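Long-range contacts in DyP (Bjerkandera adusta, PDB 3VXJ), which probably works as a heme b peroxidase of the DyP-type family, and is held here together with the phenolic compound 2,6-dimethoxyphenol: residues K21-F26 / S153-P158; A236-A241 / E251-L256. One frame throughout, in Å; residues are numbered along the deposited sequence.

Contact 1: residues K21-F26 / S153-P158; sequences KQKERF and SGSARP
Arg25 and Ser153 meet through a side-chain bond: NE of the arginine donates to OG of the serine over 2.8 Å, with 154° at the hydrogen. OG lies at the edge of the guanidinium, only 15° out of its plane. The arginine chain starts with CG anti to the backbone N (chi1 -177°), runs on extended and bends at chi3, which carries CG and CD past OG before NE turns to it. NH1 is held on the helix 128-142 by Asp132, in a salt bridge, and by Thr135, so the group is fixed from two directions. On the same face, Lys23 bends at chi2 and lays its tail alongside Ser155; the end of the chain, from CD to NZ, runs past the serine CB, with NZ 3.7 Å from it.

Underneath, strands 23-31 and 146-155 run antiparallel as neighbours in the four-stranded sheet of the first ferredoxin-like half of the DyP fold, 146-155 being an outermost strand. Lys23 with Ser155 and Arg25 with Ser153 are non-hydrogen-bonded pairs; between them, Glu24 and Gly154 exchange two backbone bonds, Gly154 N to Glu24 O being the shorter at 2.7 Å. Gly154 has no side chain to set beside Glu24, whose extended chain leaves by the other face of the sheet to lie against Leu122 and Ile332, the latter from the second half of the protein.

Past the end of the strand, Ala156 N donates to Gln22 O over 2.8 Å and in the carbonyl plane. The Gln22 side chain, bent at chi2, brings its terminal amide over the Ala156 methyl: OE1 lies 3.6 Å from CB, and CD and NE2 are each 3.7 Å from it.

Contact 2: residues A236-A241 / E251-L256; sequences ANAIPA and EGAEFL
Ile239 is the bump of this contact, pushed against helix 249-261 where the side chains of Phe255 and Leu256 stand out. The setting is a helix-to-helix connection in the C-terminal half of the DyP fold: helix 227-236 ends, the chain leaves helical geometry at Asn237, passes through the short strands 241-242 and 245-246, and returns as helix 249-261, which packs back on the loop.

CD1 of Ile239 fills the groove between the two large side chains, 3.5 Å from Phe255 CD2 and against CA and CD1 of Leu256. CG1 sits beside the isoleucine's backbone N (chi1 -65°) and the chain runs on extended to CD1, which reaches the groove; the same chi1 turns CG2 to the phenyl ring, where that methyl lies in the plane at the ring edge. Against Leu256 the isoleucine chain crosses at about a right angle. Leu256 in turn spreads its other branch, CD2, under Asn237, meeting CB and, at 3.4 Å, the backbone O. The Asn237 amide faces elsewhere, ND2 bonding to Tyr233 O in the preceding helix.

One turn earlier the helix has a hollow, because Gly252 presents only a bare CA. The loop backbone comes close here: Gly252 CA makes a CH...O contact with Ile239 O, and the Ala238 methyl settles against the peptide joining Gly252 to Ala253, 3.6 Å from Ala253 N. Ala253 CB also touches that methyl, while packing on Thr234 and Leu235 of helix 227-236.

Gly252 O takes two backbone donors. Leu256 N makes the ordinary helical bond, and Ile239 N adds one of 3.1 Å on the opposite face of the carbonyl plane, standing 61° out of it.

Following the chain from the N terminus, the segment 21-26 enters the first sheet early and waits for 153-158 to come back beside it; contact 1 thus closes a loop of 126 residues that holds the other two strands of that sheet and several helices. Contact 2 opens only later, in the C-terminal half of the protein, and closes after just nine intervening residues. The two are in series, neither nested nor crossed. The centres of contact 1 and contact 2 lie about 31 Å apart, and the two do not touch. Contact 1 joins the strands of one sheet that come first and last along the chain, which lie side by side, whereas contact 2 pins a peripheral loop to the helix that follows it.

Contact 1: residues K21-F26 / S153-P158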
# COMPACT_ATOMS: atom_id res chain seq x y z
N LYS A 21 5.29 -12.38 3.41
CA LYS A 21 6.40 -13.20 2.96
C LYS A 21 7.59 -12.32 2.57
O LYS A 21 7.41 -11.19 2.13
CB LYS A 21 5.98 -14.08 1.78
CG LYS A 21 5.09 -15.26 2.16
CD LYS A 21 5.85 -16.32 2.95
CE LYS A 21 5.26 -17.69 2.68
NZ LYS A 21 5.90 -18.75 3.49
N GLN A 22 8.79 -12.86 2.74
CA GLN A 22 10.03 -12.13 2.44
C GLN A 22 10.18 -11.76 0.96
O GLN A 22 10.82 -10.76 0.64
CB GLN A 22 11.25 -12.94 2.91
CG GLN A 22 11.45 -12.95 4.43
CD GLN A 22 12.20 -11.73 4.94
OE1 GLN A 22 13.29 -11.42 4.47
NE2 GLN A 22 11.61 -11.04 5.91
N LYS A 23 9.61 -12.57 0.07
CA LYS A 23 9.70 -12.33 -1.37
C LYS A 23 8.29 -12.33 -1.95
O LYS A 23 7.42 -13.06 -1.48
CB LYS A 23 10.51 -13.42 -2.07
CG LYS A 23 11.84 -13.80 -1.41
CD LYS A 23 12.84 -12.66 -1.43
CE LYS A 23 14.18 -13.11 -0.87
NZ LYS A 23 15.20 -12.03 -0.84
N GLU A 24 8.05 -11.51 -2.96
CA GLU A 24 6.76 -11.55 -3.62
C GLU A 24 6.93 -11.23 -5.09
O GLU A 24 7.78 -10.40 -5.45
CB GLU A 24 5.78 -10.57 -2.97
CG GLU A 24 4.33 -10.71 -3.40
CD GLU A 24 3.41 -9.74 -2.70
OE1 GLU A 24 3.89 -8.88 -1.93
OE2 GLU A 24 2.19 -9.81 -2.94
N ARG A 25 6.14 -11.89 -5.94
CA ARG A 25 6.15 -11.63 -7.38
C ARG A 25 4.74 -11.37 -7.86
O ARG A 25 3.79 -12.07 -7.49
CB ARG A 25 6.74 -12.82 -8.13
CG ARG A 25 6.85 -12.58 -9.65
CD ARG A 25 7.65 -13.68 -10.32
NE ARG A 25 9.04 -13.64 -9.91
CZ ARG A 25 9.92 -14.62 -10.12
NH1 ARG A 25 9.54 -15.73 -10.74
NH2 ARG A 25 11.17 -14.48 -9.69
N PHE A 26 4.61 -10.35 -8.69
CA PHE A 26 3.34 -10.00 -9.31
C PHE A 26 3.47 -10.37 -10.79
O PHE A 26 4.29 -9.79 -11.51
CB PHE A 26 3.08 -8.51 -9.15
CG PHE A 26 2.95 -8.06 -7.71
CD1 PHE A 26 1.70 -7.93 -7.13
CD2 PHE A 26 4.08 -7.80 -6.94
CE1 PHE A 26 1.56 -7.53 -5.80
CE2 PHE A 26 3.96 -7.40 -5.60
CZ PHE A 26 2.70 -7.27 -5.04
N SER A 153 9.01 -8.23 -9.18
CA SER A 153 9.39 -8.99 -7.99
C SER A 153 9.97 -8.08 -6.93
O SER A 153 10.75 -7.17 -7.23
CB SER A 153 10.38 -10.10 -8.34
OG SER A 153 9.84 -10.98 -9.30
N GLY A 154 9.57 -8.34 -5.69
CA GLY A 154 10.08 -7.60 -4.55
C GLY A 154 10.65 -8.50 -3.47
O GLY A 154 10.54 -9.74 -3.52
N SER A 155 11.31 -7.86 -2.51
CA SER A 155 11.94 -8.55 -1.40
C SER A 155 12.03 -7.62 -0.20
O SER A 155 12.33 -6.42 -0.35
CB SER A 155 13.34 -9.02 -1.79
OG SER A 155 14.10 -7.97 -2.37
N ALA A 156 11.75 -8.17 0.97
CA ALA A 156 12.04 -7.50 2.23
C ALA A 156 13.52 -7.16 2.29
O ALA A 156 14.38 -7.85 1.73
CB ALA A 156 11.64 -8.36 3.41
N ARG A 157 13.82 -6.06 2.95
CA ARG A 157 15.18 -5.57 3.06
C ARG A 157 15.93 -6.42 4.10
O ARG A 157 15.31 -7.06 4.95
CB ARG A 157 15.17 -4.07 3.36
CG ARG A 157 14.64 -3.26 2.17
CD ARG A 157 14.72 -1.75 2.38
NE ARG A 157 16.10 -1.35 2.66
CZ ARG A 157 16.48 -0.56 3.65
NH1 ARG A 157 15.58 0.00 4.45
NH2 ARG A 157 17.77 -0.31 3.83
N PRO A 158 17.27 -6.48 4.01
CA PRO A 158 18.01 -7.43 4.86
C PRO A 158 18.31 -6.95 6.28
O PRO A 158 18.24 -5.75 6.57
CB PRO A 158 19.32 -7.63 4.09
CG PRO A 158 19.51 -6.37 3.33
CD PRO A 158 18.13 -5.89 2.97

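Contact 2: residues A236-A241 / E251-L256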
# COMPACT_ATOMS: atom_id res chain seq x y z
N ALA A 236 20.46 18.40 3.78
CA ALA A 236 20.50 19.81 3.38
C ALA A 236 19.51 20.68 4.15
O ALA A 236 19.73 21.88 4.32
CB ALA A 236 20.26 19.93 1.88
N ASN A 237 18.43 20.06 4.62
CA ASN A 237 17.35 20.78 5.29
C ASN A 237 17.17 20.35 6.74
O ASN A 237 16.10 20.54 7.34
CB ASN A 237 16.06 20.64 4.48
CG ASN A 237 16.16 21.34 3.15
OD1 ASN A 237 15.99 22.55 3.07
ND2 ASN A 237 16.45 20.58 2.10
N ALA A 238 18.23 19.77 7.30
CA ALA A 238 18.21 19.23 8.65
C ALA A 238 17.64 20.24 9.63
O ALA A 238 17.97 21.42 9.58
CB ALA A 238 19.62 18.84 9.07
N ILE A 239 16.76 19.78 10.51
CA ILE A 239 16.15 20.66 11.49
C ILE A 239 17.19 21.03 12.54
O ILE A 239 17.82 20.14 13.11
CB ILE A 239 14.90 19.99 12.10
CG1 ILE A 239 13.84 19.83 11.01
CG2 ILE A 239 14.36 20.80 13.27
CD1 ILE A 239 12.67 18.98 11.36
N PRO A 240 17.41 22.34 12.78
CA PRO A 240 18.51 22.72 13.68
C PRO A 240 18.28 22.37 15.15
O PRO A 240 19.25 22.12 15.86
CB PRO A 240 18.61 24.25 13.52
CG PRO A 240 17.36 24.68 12.91
CD PRO A 240 16.79 23.51 12.14
N ALA A 241 17.03 22.35 15.60
CA ALA A 241 16.71 22.13 17.02
C ALA A 241 15.26 21.68 17.15
O ALA A 241 14.43 21.97 16.29
CB ALA A 241 16.91 23.40 17.82
N GLU A 251 21.31 14.21 13.39
CA GLU A 251 20.07 14.12 14.17
C GLU A 251 18.95 14.92 13.52
O GLU A 251 17.79 14.48 13.50
CB GLU A 251 20.29 14.63 15.60
CG GLU A 251 21.07 13.67 16.48
CD GLU A 251 21.57 14.29 17.76
OE1 GLU A 251 21.49 15.53 17.93
OE2 GLU A 251 22.05 13.52 18.63
N GLY A 252 19.28 16.10 13.01
CA GLY A 252 18.29 16.98 12.41
C GLY A 252 17.75 16.43 11.10
O GLY A 252 16.59 16.68 10.76
N ALA A 253 18.59 15.69 10.39
CA ALA A 253 18.19 15.04 9.14
C ALA A 253 17.27 13.86 9.41
O ALA A 253 16.24 13.71 8.74
CB ALA A 253 19.43 14.58 8.35
N GLU A 254 17.63 13.04 10.40
CA GLU A 254 16.79 11.93 10.83
C GLU A 254 15.45 12.47 11.32
O GLU A 254 14.39 11.93 10.98
CB GLU A 254 17.45 11.11 11.94
CG GLU A 254 18.75 10.39 11.55
CD GLU A 254 18.63 9.34 10.43
OE1 GLU A 254 17.52 9.00 9.94
OE2 GLU A 254 19.71 8.83 10.03
N PHE A 255 15.49 13.55 12.10
CA PHE A 255 14.27 14.16 12.61
C PHE A 255 13.40 14.68 11.47
O PHE A 255 12.19 14.44 11.46
CB PHE A 255 14.61 15.27 13.59
CG PHE A 255 13.43 15.89 14.29
CD1 PHE A 255 12.46 15.11 14.94
CD2 PHE A 255 13.30 17.27 14.34
CE1 PHE A 255 11.39 15.71 15.60
CE2 PHE A 255 12.22 17.87 15.01
CZ PHE A 255 11.27 17.09 15.64
N LEU A 256 14.00 15.35 10.48
CA LEU A 256 13.22 15.82 9.33
C LEU A 256 12.52 14.65 8.62
O LEU A 256 11.33 14.76 8.27
CB LEU A 256 14.09 16.64 8.37
CG LEU A 256 13.36 17.17 7.14
CD1 LEU A 256 12.20 18.09 7.51
CD2 LEU A 256 14.33 17.91 6.25